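Local structure of Exo beta-1,2-glucooligosaccharide sophorohydrolase (non-reducing end) (Parabacteroides distasonis ATCC 8503, 5Z06) at residues Y435-D440 with V455-L460; L472-P477 with I481-Y486; E573-Y578 with P602-D607; N596-E601 with R606-M611. The protein hydrolyses linear beta-1,2-glucan and beta-1,2-glucooligosaccharides of four or more units from the non-reducing end, releasing sophorose. One frame throughout, in Å; residues are numbered along the deposited sequence.

Contact 1 of 4, residues Y435-D440 with V455-L460; sequences YKQFKD and VINHKL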
loop_
_atom_site.group_PDB
_atom_site.type_symbol
_atom_site.label_atom_id
_atom_site.label_comp_id
_atom_site.label_asym_id
_atom_site.label_seq_id
_atom_site.Cartn_x
_atom_site.Cartn_y
_atom_site.Cartn_z
ATOM N N TYR A 435 -24.956 9.976 13.713
ATOM C CA TYR A 435 -24.760 8.771 12.904
ATOM C C TYR A 435 -25.583 7.549 13.342
ATOM O O TYR A 435 -25.462 6.469 12.760
ATOM C CB TYR A 435 -23.259 8.469 12.779
ATOM C CG TYR A 435 -22.641 9.436 11.836
ATOM C CD1 TYR A 435 -22.312 10.723 12.243
ATOM C CD2 TYR A 435 -22.450 9.102 10.502
ATOM C CE1 TYR A 435 -21.779 11.636 11.344
ATOM C CE2 TYR A 435 -21.914 10.017 9.597
ATOM C CZ TYR A 435 -21.591 11.275 10.026
ATOM O OH TYR A 435 -21.066 12.161 9.134
ATOM N N LYS A 436 -26.403 7.717 14.374
ATOM C CA LYS A 436 -27.470 6.776 14.677
ATOM C C LYS A 436 -28.558 6.741 13.611
ATOM O O LYS A 436 -29.235 5.726 13.477
ATOM C CB LYS A 436 -28.105 7.101 16.027
ATOM C CG LYS A 436 -27.212 6.780 17.215
ATOM C CD LYS A 436 -27.802 7.241 18.529
ATOM C CE LYS A 436 -29.084 6.493 18.838
ATOM N NZ LYS A 436 -29.648 6.948 20.124
ATOM N N GLN A 437 -28.741 7.846 12.886
ATOM C CA GLN A 437 -29.736 7.977 11.821
ATOM C C GLN A 437 -31.127 8.153 12.398
ATOM O O GLN A 437 -31.835 9.053 11.988
ATOM C CB GLN A 437 -29.714 6.824 10.791
ATOM C CG GLN A 437 -30.855 6.898 9.761
ATOM C CD GLN A 437 -30.703 5.966 8.570
ATOM O OE1 GLN A 437 -29.771 5.147 8.479
ATOM N NE2 GLN A 437 -31.616 6.098 7.637
ATOM N N PHE A 438 -31.517 7.266 13.305
ATOM C CA PHE A 438 -32.766 7.398 14.061
ATOM C C PHE A 438 -32.428 7.554 15.519
ATOM O O PHE A 438 -31.446 6.992 15.992
ATOM C CB PHE A 438 -33.659 6.158 13.878
ATOM C CG PHE A 438 -33.758 5.704 12.457
ATOM C CD1 PHE A 438 -34.604 6.359 11.563
ATOM C CD2 PHE A 438 -32.987 4.652 11.993
ATOM C CE1 PHE A 438 -34.695 5.964 10.246
ATOM C CE2 PHE A 438 -33.078 4.249 10.664
ATOM C CZ PHE A 438 -33.935 4.909 9.791
ATOM N N LYS A 439 -33.283 8.274 16.232
ATOM C CA LYS A 439 -33.132 8.510 17.664
ATOM C C LYS A 439 -33.070 7.189 18.421
ATOM O O LYS A 439 -32.333 7.052 19.370
ATOM C CB LYS A 439 -34.309 9.335 18.214
ATOM C CG LYS A 439 -34.558 10.695 17.558
ATOM C CD LYS A 439 -33.433 11.692 17.829
ATOM C CE LYS A 439 -33.782 13.074 17.280
ATOM N NZ LYS A 439 -33.186 14.166 18.101
ATOM N N ASP A 440 -33.861 6.219 17.993
ATOM C CA ASP A 440 -33.944 4.930 18.665
ATOM C C ASP A 440 -33.159 3.839 17.924
ATOM O O ASP A 440 -33.379 2.660 18.181
ATOM C CB ASP A 440 -35.424 4.528 18.834
ATOM C CG ASP A 440 -36.123 4.274 17.507
ATOM O OD1 ASP A 440 -35.873 5.038 16.542
ATOM O OD2 ASP A 440 -36.926 3.316 17.430
ATOM N N VAL A 455 -28.077 6.975 2.175
ATOM C CA VAL A 455 -28.177 6.074 1.041
ATOM C C VAL A 455 -27.305 4.821 1.202
ATOM O O VAL A 455 -27.762 3.729 0.857
ATOM C CB VAL A 455 -27.920 6.801 -0.310
ATOM C CG1 VAL A 455 -26.469 7.268 -0.435
ATOM C CG2 VAL A 455 -28.310 5.907 -1.480
ATOM N N ILE A 456 -26.078 4.948 1.739
ATOM C CA ILE A 456 -25.200 3.759 1.807
ATOM C C ILE A 456 -25.707 2.797 2.849
ATOM O O ILE A 456 -25.712 1.592 2.614
ATOM C CB ILE A 456 -23.724 4.076 2.032
ATOM C CG1 ILE A 456 -23.215 4.886 0.833
ATOM C CG2 ILE A 456 -22.916 2.770 2.219
ATOM C CD1 ILE A 456 -21.759 5.319 0.912
ATOM N N ASN A 457 -26.127 3.332 3.994
ATOM C CA ASN A 457 -26.966 2.599 4.943
ATOM C C ASN A 457 -26.324 1.325 5.504
ATOM O O ASN A 457 -26.951 0.260 5.626
ATOM C CB ASN A 457 -28.336 2.287 4.301
ATOM C CG ASN A 457 -29.467 2.320 5.308
ATOM O OD1 ASN A 457 -29.685 3.331 6.013
ATOM N ND2 ASN A 457 -30.187 1.215 5.398
ATOM N N HIS A 458 -25.059 1.460 5.862
ATOM C CA HIS A 458 -24.278 0.352 6.352
ATOM C C HIS A 458 -24.247 0.488 7.867
ATOM O O HIS A 458 -23.668 1.448 8.400
ATOM C CB HIS A 458 -22.889 0.439 5.747
ATOM C CG HIS A 458 -22.061 -0.785 5.928
ATOM N ND1 HIS A 458 -20.999 -1.080 5.104
ATOM C CD2 HIS A 458 -22.130 -1.791 6.829
ATOM C CE1 HIS A 458 -20.455 -2.221 5.485
ATOM N NE2 HIS A 458 -21.127 -2.677 6.527
ATOM N N LYS A 459 -24.889 -0.449 8.565
ATOM C CA LYS A 459 -24.880 -0.459 10.023
ATOM C C LYS A 459 -23.520 -0.890 10.508
ATOM O O LYS A 459 -22.882 -1.717 9.863
ATOM C CB LYS A 459 -25.913 -1.412 10.573
ATOM C CG LYS A 459 -27.347 -0.936 10.389
ATOM C CD LYS A 459 -28.304 -2.130 10.447
ATOM C CE LYS A 459 -29.749 -1.718 10.713
ATOM N NZ LYS A 459 -30.422 -1.207 9.489
ATOM N N LEU A 460 -23.078 -0.330 11.634
ATOM C CA LEU A 460 -21.827 -0.747 12.237
ATOM C C LEU A 460 -22.105 -1.914 13.142
ATOM O O LEU A 460 -22.735 -1.761 14.188
ATOM C CB LEU A 460 -21.158 0.398 13.013
ATOM C CG LEU A 460 -20.290 1.376 12.245
ATOM C CD1 LEU A 460 -20.642 1.488 10.778
ATOM C CD2 LEU A 460 -20.254 2.744 12.884
#

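Contact 2 of 4, residues L472-P477 with I481-Y486; sequences LAIMGP and ISPEMY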
loop_
_atom_site.group_PDB
_atom_site.type_symbol
_atom_site.label_atom_id
_atom_site.label_comp_id
_atom_site.label_asym_id
_atom_site.label_seq_id
_atom_site.Cartn_x
_atom_site.Cartn_y
_atom_site.Cartn_z
ATOM N N LEU A 472 -15.611 5.431 20.665
ATOM C CA LEU A 472 -15.467 6.876 20.616
ATOM C C LEU A 472 -16.800 7.564 20.617
ATOM O O LEU A 472 -16.946 8.596 21.268
ATOM C CB LEU A 472 -14.597 7.332 19.456
ATOM C CG LEU A 472 -13.120 6.989 19.688
ATOM C CD1 LEU A 472 -12.314 7.167 18.404
ATOM C CD2 LEU A 472 -12.508 7.860 20.766
ATOM N N ALA A 473 -17.774 6.975 19.931
ATOM C CA ALA A 473 -19.132 7.481 19.956
ATOM C C ALA A 473 -19.664 7.605 21.369
ATOM O O ALA A 473 -20.285 8.583 21.688
ATOM C CB ALA A 473 -20.056 6.618 19.113
ATOM N N ILE A 474 -19.388 6.605 22.194
ATOM C CA ILE A 474 -19.803 6.546 23.585
ATOM C C ILE A 474 -18.939 7.464 24.487
ATOM O O ILE A 474 -19.382 7.925 25.553
ATOM C CB ILE A 474 -19.724 5.063 24.054
ATOM C CG1 ILE A 474 -20.749 4.208 23.287
ATOM C CG2 ILE A 474 -19.969 4.902 25.558
ATOM C CD1 ILE A 474 -20.484 2.714 23.345
ATOM N N MET A 475 -17.702 7.707 24.081
ATOM C CA MET A 475 -16.802 8.592 24.838
ATOM C C MET A 475 -17.015 10.037 24.505
ATOM O O MET A 475 -16.587 10.902 25.257
ATOM C CB MET A 475 -15.354 8.247 24.537
ATOM C CG MET A 475 -14.973 6.834 24.950
ATOM S SD MET A 475 -13.563 6.243 23.993
ATOM C CE MET A 475 -13.312 4.668 24.818
ATOM N N GLY A 476 -17.635 10.311 23.360
ATOM C CA GLY A 476 -17.907 11.676 22.923
ATOM C C GLY A 476 -18.581 12.429 24.053
ATOM O O GLY A 476 -19.612 11.982 24.540
ATOM N N PRO A 477 -17.988 13.549 24.502
ATOM C CA PRO A 477 -18.503 14.211 25.692
ATOM C C PRO A 477 -19.768 15.022 25.441
ATOM O O PRO A 477 -20.572 15.192 26.349
ATOM C CB PRO A 477 -17.343 15.125 26.095
ATOM C CG PRO A 477 -16.731 15.493 24.785
ATOM C CD PRO A 477 -16.773 14.216 23.992
ATOM N N ILE A 481 -23.225 8.768 22.424
ATOM C CA ILE A 481 -24.330 7.851 22.355
ATOM C C ILE A 481 -24.275 7.044 23.643
ATOM O O ILE A 481 -23.265 7.017 24.365
ATOM C CB ILE A 481 -24.270 6.949 21.105
ATOM C CG1 ILE A 481 -23.089 5.972 21.160
ATOM C CG2 ILE A 481 -24.228 7.802 19.847
ATOM C CD1 ILE A 481 -23.024 5.070 19.940
ATOM N N SER A 482 -25.389 6.403 23.927
ATOM C CA SER A 482 -25.543 5.616 25.132
ATOM C C SER A 482 -24.562 4.439 25.104
ATOM O O SER A 482 -24.378 3.819 24.058
ATOM C CB SER A 482 -26.986 5.097 25.205
ATOM O OG SER A 482 -27.071 3.984 26.076
ATOM N N PRO A 483 -23.948 4.104 26.252
ATOM C CA PRO A 483 -23.085 2.923 26.263
ATOM C C PRO A 483 -23.800 1.619 25.865
ATOM O O PRO A 483 -23.151 0.669 25.415
ATOM C CB PRO A 483 -22.558 2.882 27.706
ATOM C CG PRO A 483 -23.522 3.679 28.502
ATOM C CD PRO A 483 -23.978 4.768 27.576
ATOM N N GLU A 484 -25.128 1.583 25.994
ATOM C CA GLU A 484 -25.933 0.427 25.548
ATOM C C GLU A 484 -25.777 0.134 24.069
ATOM O O GLU A 484 -25.950 -1.008 23.653
ATOM C CB GLU A 484 -27.435 0.586 25.894
ATOM C CG GLU A 484 -27.830 0.174 27.317
ATOM C CD GLU A 484 -27.404 1.156 28.400
ATOM O OE1 GLU A 484 -26.987 2.295 28.081
ATOM O OE2 GLU A 484 -27.491 0.791 29.596
ATOM N N MET A 485 -25.472 1.168 23.285
ATOM C CA MET A 485 -25.228 1.038 21.858
ATOM C C MET A 485 -24.106 0.067 21.518
ATOM O O MET A 485 -24.101 -0.513 20.431
ATOM C CB MET A 485 -24.930 2.404 21.260
ATOM C CG MET A 485 -26.071 3.385 21.433
ATOM S SD MET A 485 -27.440 2.960 20.358
ATOM C CE MET A 485 -28.829 3.466 21.380
ATOM N N TYR A 486 -23.162 -0.097 22.441
ATOM C CA TYR A 486 -22.169 -1.142 22.344
ATOM C C TYR A 486 -22.789 -2.537 22.226
ATOM O O TYR A 486 -22.295 -3.356 21.459
ATOM C CB TYR A 486 -21.236 -1.125 23.547
ATOM C CG TYR A 486 -20.158 -2.167 23.436
ATOM C CD1 TYR A 486 -18.954 -1.890 22.786
ATOM C CD2 TYR A 486 -20.347 -3.448 23.967
ATOM C CE1 TYR A 486 -17.957 -2.852 22.698
ATOM C CE2 TYR A 486 -19.368 -4.418 23.861
ATOM C CZ TYR A 486 -18.177 -4.114 23.226
ATOM O OH TYR A 486 -17.233 -5.079 23.114
HETATM O O HOH W 1 -21.942 8.352 26.148
#

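Contact 3 of 4, residues E573-Y578 with P602-D607; sequences ENQGGY and PMPHRD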
loop_
_atom_site.group_PDB
_atom_site.type_symbol
_atom_site.label_atom_id
_atom_site.label_comp_id
_atom_site.label_asym_id
_atom_site.label_seq_id
_atom_site.Cartn_x
_atom_site.Cartn_y
_atom_site.Cartn_z
ATOM N N GLU A 573 -0.370 -24.336 9.057
ATOM C CA GLU A 573 -1.082 -25.453 8.477
ATOM C C GLU A 573 -1.087 -25.360 6.962
ATOM O O GLU A 573 -0.814 -26.351 6.299
ATOM C CB GLU A 573 -2.485 -25.539 9.041
ATOM C CG GLU A 573 -3.279 -26.728 8.512
ATOM C CD GLU A 573 -4.417 -27.087 9.430
ATOM O OE1 GLU A 573 -4.178 -27.200 10.648
ATOM O OE2 GLU A 573 -5.546 -27.217 8.941
ATOM N N ASN A 574 -1.391 -24.174 6.426
ATOM C CA ASN A 574 -1.288 -23.887 4.985
ATOM C C ASN A 574 -2.065 -24.871 4.123
ATOM O O ASN A 574 -1.519 -25.467 3.187
ATOM C CB ASN A 574 0.174 -23.866 4.532
ATOM C CG ASN A 574 0.350 -23.279 3.149
ATOM O OD1 ASN A 574 -0.555 -22.607 2.594
ATOM N ND2 ASN A 574 1.524 -23.499 2.593
ATOM N N GLN A 575 -3.352 -25.001 4.427
ATOM C CA GLN A 575 -4.254 -25.850 3.665
ATOM C C GLN A 575 -4.133 -25.599 2.157
ATOM O O GLN A 575 -4.221 -26.519 1.365
ATOM C CB GLN A 575 -5.703 -25.627 4.141
ATOM C CG GLN A 575 -6.263 -24.219 3.902
ATOM C CD GLN A 575 -6.750 -23.988 2.485
ATOM O OE1 GLN A 575 -7.086 -24.933 1.782
ATOM N NE2 GLN A 575 -6.761 -22.721 2.047
ATOM N N GLY A 576 -3.959 -24.337 1.767
ATOM C CA GLY A 576 -3.892 -23.962 0.365
ATOM C C GLY A 576 -2.605 -24.331 -0.363
ATOM O O GLY A 576 -2.528 -24.148 -1.558
ATOM N N GLY A 577 -1.600 -24.824 0.354
ATOM C CA GLY A 577 -0.278 -25.083 -0.207
ATOM C C GLY A 577 0.381 -23.829 -0.757
ATOM O O GLY A 577 1.201 -23.930 -1.630
ATOM N N TYR A 578 0.035 -22.644 -0.260
ATOM C CA TYR A 578 0.588 -21.425 -0.815
ATOM C C TYR A 578 2.036 -21.329 -0.464
ATOM O O TYR A 578 2.436 -21.702 0.625
ATOM C CB TYR A 578 -0.196 -20.191 -0.389
ATOM C CG TYR A 578 -1.619 -20.295 -0.905
ATOM C CD1 TYR A 578 -1.875 -20.444 -2.281
ATOM C CD2 TYR A 578 -2.701 -20.282 -0.038
ATOM C CE1 TYR A 578 -3.172 -20.588 -2.767
ATOM C CE2 TYR A 578 -3.994 -20.426 -0.522
ATOM C CZ TYR A 578 -4.213 -20.583 -1.880
ATOM O OH TYR A 578 -5.478 -20.742 -2.355
ATOM N N PRO A 602 -7.794 -16.168 7.493
ATOM C CA PRO A 602 -7.319 -17.550 7.588
ATOM C C PRO A 602 -8.486 -18.522 7.368
ATOM O O PRO A 602 -8.905 -19.254 8.278
ATOM C CB PRO A 602 -6.737 -17.623 9.009
ATOM C CG PRO A 602 -7.540 -16.644 9.797
ATOM C CD PRO A 602 -7.926 -15.543 8.832
ATOM N N MET A 603 -8.987 -18.506 6.143
ATOM C CA MET A 603 -10.085 -19.345 5.691
ATOM C C MET A 603 -9.824 -19.601 4.207
ATOM O O MET A 603 -9.487 -18.643 3.492
ATOM C CB MET A 603 -11.408 -18.589 5.844
ATOM C CG MET A 603 -11.850 -18.358 7.286
ATOM S SD MET A 603 -12.240 -19.894 8.152
ATOM C CE MET A 603 -13.817 -20.271 7.377
ATOM N N PRO A 604 -9.999 -20.861 3.730
ATOM C CA PRO A 604 -9.727 -21.184 2.307
ATOM C C PRO A 604 -10.294 -20.216 1.294
ATOM O O PRO A 604 -9.618 -19.859 0.342
ATOM C CB PRO A 604 -10.373 -22.555 2.128
ATOM C CG PRO A 604 -10.219 -23.202 3.483
ATOM C CD PRO A 604 -10.259 -22.091 4.509
ATOM N N HIS A 605 -11.522 -19.780 1.520
ATOM C CA HIS A 605 -12.226 -18.908 0.565
ATOM C C HIS A 605 -11.770 -17.439 0.615
ATOM O O HIS A 605 -12.241 -16.615 -0.176
ATOM C CB HIS A 605 -13.731 -19.003 0.782
ATOM C CG HIS A 605 -14.219 -18.241 1.976
ATOM N ND1 HIS A 605 -13.841 -18.554 3.260
ATOM C CD2 HIS A 605 -15.036 -17.163 2.073
ATOM C CE1 HIS A 605 -14.422 -17.720 4.101
ATOM N NE2 HIS A 605 -15.136 -16.848 3.405
ATOM N N ARG A 606 -10.881 -17.111 1.546
ATOM C CA ARG A 606 -10.332 -15.787 1.664
ATOM C C ARG A 606 -8.820 -15.917 1.756
ATOM O O ARG A 606 -8.153 -15.131 2.432
ATOM C CB ARG A 606 -10.927 -15.099 2.900
ATOM C CG ARG A 606 -12.423 -14.845 2.792
ATOM C CD ARG A 606 -12.748 -13.578 2.000
ATOM N NE ARG A 606 -14.190 -13.458 1.781
ATOM C CZ ARG A 606 -14.861 -13.941 0.734
ATOM N NH1 ARG A 606 -14.237 -14.543 -0.277
ATOM N NH2 ARG A 606 -16.179 -13.775 0.678
ATOM N N ASP A 607 -8.270 -16.912 1.060
ATOM C CA ASP A 607 -6.815 -17.071 0.984
ATOM C C ASP A 607 -6.445 -17.528 -0.417
ATOM O O ASP A 607 -6.969 -18.521 -0.899
ATOM C CB ASP A 607 -6.372 -18.095 2.003
ATOM C CG ASP A 607 -4.886 -18.243 2.077
ATOM O OD1 ASP A 607 -4.169 -17.311 1.673
ATOM O OD2 ASP A 607 -4.430 -19.300 2.560
HETATM O O HOH W 2 -3.101 -21.933 3.088
HETATM O O HOH W 3 -7.391 -21.062 -0.222
#

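Contact 4 of 4, residues N596-E601 with R606-M611; sequences NYQAQE and RDNGTM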
loop_
_atom_site.group_PDB
_atom_site.type_symbol
_atom_site.label_atom_id
_atom_site.label_comp_id
_atom_site.label_asym_id
_atom_site.label_seq_id
_atom_site.Cartn_x
_atom_site.Cartn_y
_atom_site.Cartn_z
ATOM N N ASN A 596 -7.713 -6.313 -7.744
ATOM C CA ASN A 596 -8.814 -5.869 -6.894
ATOM C C ASN A 596 -8.403 -5.893 -5.443
ATOM O O ASN A 596 -7.377 -6.480 -5.070
ATOM C CB ASN A 596 -10.024 -6.787 -7.060
ATOM C CG ASN A 596 -9.653 -8.256 -6.919
ATOM O OD1 ASN A 596 -9.410 -8.760 -5.813
ATOM N ND2 ASN A 596 -9.587 -8.950 -8.052
ATOM N N TYR A 597 -9.239 -5.265 -4.632
ATOM C CA TYR A 597 -9.118 -5.335 -3.206
ATOM C C TYR A 597 -9.564 -6.715 -2.768
ATOM O O TYR A 597 -10.452 -7.318 -3.367
ATOM C CB TYR A 597 -9.984 -4.276 -2.575
ATOM C CG TYR A 597 -10.062 -4.330 -1.066
ATOM C CD1 TYR A 597 -9.012 -3.831 -0.268
ATOM C CD2 TYR A 597 -11.185 -4.853 -0.435
ATOM C CE1 TYR A 597 -9.104 -3.848 1.116
ATOM C CE2 TYR A 597 -11.278 -4.893 0.953
ATOM C CZ TYR A 597 -10.248 -4.370 1.725
ATOM O OH TYR A 597 -10.343 -4.401 3.094
ATOM N N GLN A 598 -8.946 -7.214 -1.720
ATOM C CA GLN A 598 -9.368 -8.478 -1.125
ATOM C C GLN A 598 -9.235 -8.396 0.381
ATOM O O GLN A 598 -8.271 -7.813 0.890
ATOM C CB GLN A 598 -8.561 -9.644 -1.689
ATOM C CG GLN A 598 -7.059 -9.450 -1.707
ATOM C CD GLN A 598 -6.329 -10.697 -2.185
ATOM O OE1 GLN A 598 -6.810 -11.428 -3.044
ATOM N NE2 GLN A 598 -5.156 -10.934 -1.633
ATOM N N ALA A 599 -10.209 -8.954 1.083
ATOM C CA ALA A 599 -10.227 -8.909 2.540
ATOM C C ALA A 599 -9.869 -10.309 3.022
ATOM O O ALA A 599 -10.735 -11.075 3.369
ATOM C CB ALA A 599 -11.598 -8.448 3.044
ATOM N N GLN A 600 -8.580 -10.654 3.006
ATOM C CA GLN A 600 -8.178 -12.029 3.247
ATOM C C GLN A 600 -8.315 -12.405 4.690
ATOM O O GLN A 600 -8.254 -11.555 5.598
ATOM C CB GLN A 600 -6.742 -12.286 2.769
ATOM C CG GLN A 600 -6.508 -12.045 1.292
ATOM C CD GLN A 600 -7.445 -12.849 0.408
ATOM O OE1 GLN A 600 -8.644 -12.591 0.383
ATOM N NE2 GLN A 600 -6.894 -13.816 -0.327
ATOM N N GLU A 601 -8.508 -13.699 4.899
ATOM C CA GLU A 601 -8.710 -14.261 6.245
ATOM C C GLU A 601 -8.033 -15.614 6.280
ATOM O O GLU A 601 -7.806 -16.188 5.215
ATOM C CB GLU A 601 -10.206 -14.479 6.548
ATOM C CG GLU A 601 -11.147 -13.383 6.109
ATOM C CD GLU A 601 -12.607 -13.784 6.271
ATOM O OE1 GLU A 601 -12.884 -14.785 6.967
ATOM O OE2 GLU A 601 -13.460 -13.070 5.708
ATOM N N ARG A 606 -10.881 -17.111 1.546
ATOM C CA ARG A 606 -10.332 -15.787 1.664
ATOM C C ARG A 606 -8.820 -15.917 1.756
ATOM O O ARG A 606 -8.153 -15.131 2.432
ATOM C CB ARG A 606 -10.927 -15.099 2.900
ATOM C CG ARG A 606 -12.423 -14.845 2.792
ATOM C CD ARG A 606 -12.748 -13.578 2.000
ATOM N NE ARG A 606 -14.190 -13.458 1.781
ATOM C CZ ARG A 606 -14.861 -13.941 0.734
ATOM N NH1 ARG A 606 -14.237 -14.543 -0.277
ATOM N NH2 ARG A 606 -16.179 -13.775 0.678
ATOM N N ASP A 607 -8.270 -16.912 1.060
ATOM C CA ASP A 607 -6.815 -17.071 0.984
ATOM C C ASP A 607 -6.445 -17.528 -0.417
ATOM O O ASP A 607 -6.969 -18.521 -0.899
ATOM C CB ASP A 607 -6.372 -18.095 2.003
ATOM C CG ASP A 607 -4.886 -18.243 2.077
ATOM O OD1 ASP A 607 -4.169 -17.311 1.673
ATOM O OD2 ASP A 607 -4.430 -19.300 2.560
ATOM N N ASN A 608 -5.539 -16.801 -1.056
ATOM C CA ASN A 608 -5.074 -17.146 -2.395
ATOM C C ASN A 608 -3.552 -17.031 -2.492
ATOM O O ASN A 608 -3.007 -16.918 -3.582
ATOM C CB ASN A 608 -5.766 -16.247 -3.424
ATOM C CG ASN A 608 -5.499 -14.782 -3.170
ATOM O OD1 ASN A 608 -4.630 -14.422 -2.365
ATOM N ND2 ASN A 608 -6.238 -13.932 -3.836
ATOM N N GLY A 609 -2.873 -17.074 -1.359
ATOM C CA GLY A 609 -1.409 -16.993 -1.322
ATOM C C GLY A 609 -0.856 -15.618 -1.034
ATOM O O GLY A 609 0.356 -15.444 -0.896
ATOM N N THR A 610 -1.753 -14.658 -0.907
ATOM C CA THR A 610 -1.371 -13.283 -0.729
ATOM C C THR A 610 -1.264 -12.967 0.738
ATOM O O THR A 610 -2.241 -13.097 1.474
ATOM C CB THR A 610 -2.413 -12.357 -1.310
ATOM O OG1 THR A 610 -2.622 -12.736 -2.658
ATOM C CG2 THR A 610 -1.958 -10.901 -1.215
ATOM N N MET A 611 -0.088 -12.480 1.123
ATOM C CA MET A 611 0.214 -12.151 2.491
ATOM C C MET A 611 0.578 -10.669 2.571
ATOM O O MET A 611 1.484 -10.212 1.878
ATOM C CB MET A 611 1.384 -13.005 2.966
ATOM C CG MET A 611 1.627 -12.926 4.470
ATOM S SD MET A 611 0.218 -13.486 5.442
ATOM C CE MET A 611 0.195 -15.210 4.967
HETATM O O HOH W 4 -4.300 -14.744 0.827
#

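Contact 1 of 4, residues Y435-D440 with V455-L460
The flat carboxamides of Gln437 and Asn457 approach each other with their planes 78° apart. The two side chains cross at about a right angle. The nearest side-chain atoms, OE1 of Gln437 and OD1 of Asn457, lie 3.1 Å apart. The other flat group here is the ring of Phe438. One of its faces carries CG of Gln437, 3.5 Å above the plane and shifted toward the rim. With CG swung opposite the backbone N (chi1 174°) and the rest of the chain extended, Gln437 reaches across. The backbones keep well apart, with CA of Gln437 9.2 Å from CA of Asn457. Both residues have positive phi, and only 56 Å² is buried between the segments. Lys436 folds back within its own segment, and its NZ donates to O of Lys439 at 2.8 Å. This is a small surface contact between two loops of the glucoamylase-like (alpha/alpha)6 domain. Tyr445 lies against both Gln437 and Asn457. The chain at 444-446 binds both segments through its backbone, pairing with Tyr435 on one and with His458 and Leu460 on the other. Tyr435 and Leu460 pack on Leu392 of helix 392-408, while Tyr435 and Ile456 touch strand 447-448.

Contact 2 of 4, residues L472-P477 with I481-Y486
Ile474 is the bump of this contact, and Ile481, Pro483 and Tyr486 form the hollow that receives it. Its CG1 packs on CG1 of Ile481 at 3.6 Å. Its CG2 branch points to the Pro483 ring, 3.9 Å from CB. The tip, CD1, comes equally close to CB of Tyr486. Ile481 answers with a bump of its own. Its CG1 sits between the backbone N and the carbonyl carbon (chi1 67°), which sends CD1 onto the methyl of Ala473, at a tight 3.4 Å from CB. The contact closes the short turn joining helix 467-475 to helix 485-490 in the (alpha/alpha)6 domain. Helix 467-475 ends here, Gly476 leaves the helical path, and the chain returns beside the last turn before entering helix 485-490. Ser482 makes a capping bond at the new helix, its OG accepting from N of Glu484. The return is pinned by Ile481 N, which donates to O of Ala473 at 3.0 Å. CA of Ile474 adds a CH...O contact to O of Ile481. Ile700 of helix 691-702 also touches Ile474, and Tyr486 OH is bonded to Asp551. One water donates to O of Ile474 and to O of Ile481, at 2.7 and 2.6 Å.

Contact 3 of 4, residues E573-Y578 with P602-D607
A type I beta turn from Asn574 to Gly577 brings Gln575 and Tyr578 against Pro604 and Asp607. Asn574 is the residue at which helix 556-573 breaks off, with positive phi, and Gly577 is also in a positive-phi conformation. The facing segment makes a short 3-10 turn at Pro604 and His605, then straightens at Asp607. Asn574 braces the turn with both ends of its amide: OD1 accepts from N of Tyr578 at 2.9 Å, and ND2 donates to O of Tyr578 at 2.8 Å. The ring of Tyr578 is met on two sides. Gly576 O lies over the centre of one face, 3.7 Å above it. Asp607 comes to the edge, with OD2 near the ring plane and 3.3 Å from CD2 of Tyr578. Ring and carboxylate planes are 72° apart. Gln575 bends at chi2 (80°), which brings its amide obliquely across Pro604, NE2 lying 3.4 Å from CA of Pro604. Two waters fill the polar seam. One accepts from Gly576 N and donates to OD1 of Asn574 and OD2 of Asp607. The other accepts from Gln575 NE2, donates to the carbonyls of Pro604 and Asp607, and sits in the Tyr578 ring plane, 2.9 Å from OH. The hydroxyl of Tyr570 is hydrogen-bonded to both NE2 of Gln575 and OD2 of Asp607, and Tyr581 holds OD1 of Asp607. This is a water-bridged meeting of two loops of the (alpha/alpha)6 domain, one of them leaving helix 556-573.

Contact 4 of 4, residues N596-E601 with R606-M611
Gln600 lies over the backbone of Arg606, where the chain turns back after strand 597-599. The return run carries an Asx turn at Asn608 and leads into the short strand 610-611. CB of Gln600 lies 3.2 Å from O of Arg606, and CG stays near the same oxygen. The chain then bends at chi2 (-56°), which folds the amide back so that CD is 3.1 Å from that carbonyl oxygen. At the tip the amide splits its work. OE1 is hydrogen-bonded to a bound glycerol, probably from the crystallisation liquor. NE2 donates to a water at 3.0 Å, which also accepts from N of Asn608 and donates to O of Thr610. The Arg606 carbonyl itself is taken by N of Glu601, 2.9 Å away in a fairly straight bond (163°). The side chains of Glu601 and Arg606 run side by side, touching through their carbons, and their charged ends stay beyond salt-bridge range. Gln598 meets Asn608 from the opposite direction. Its OE1 accepts from Asn608 ND2 on a lone pair, in the carbonyl plane, at 2.7 Å. The other end of the Asn608 amide, OD1, accepts from both N and OG1 of Thr610, the hydroxyl at 2.6 Å.

Contacts 1 and 2 lie on the same side of the chain's centre, about 30 Å out, and touch through Lys436, which packs on Ile481 and Met485. They differ sharply in chemistry. Contact 1 is a thin surface meeting of two amides, whereas contact 2 is buried and mainly apolar, closed by a backbone bond and one water. Contacts 3 and 4 form a second pair, with centres 10 Å apart, and share Arg606 and Asp607. The Tyr578 ring packs on Asn608 and Gly609, joining them. Both are partly buried and polar, tied by waters and side-chain amides, with glycerol nearby. The two pairs do not touch; contacts 2 and 3 are centred about 38 Å apart.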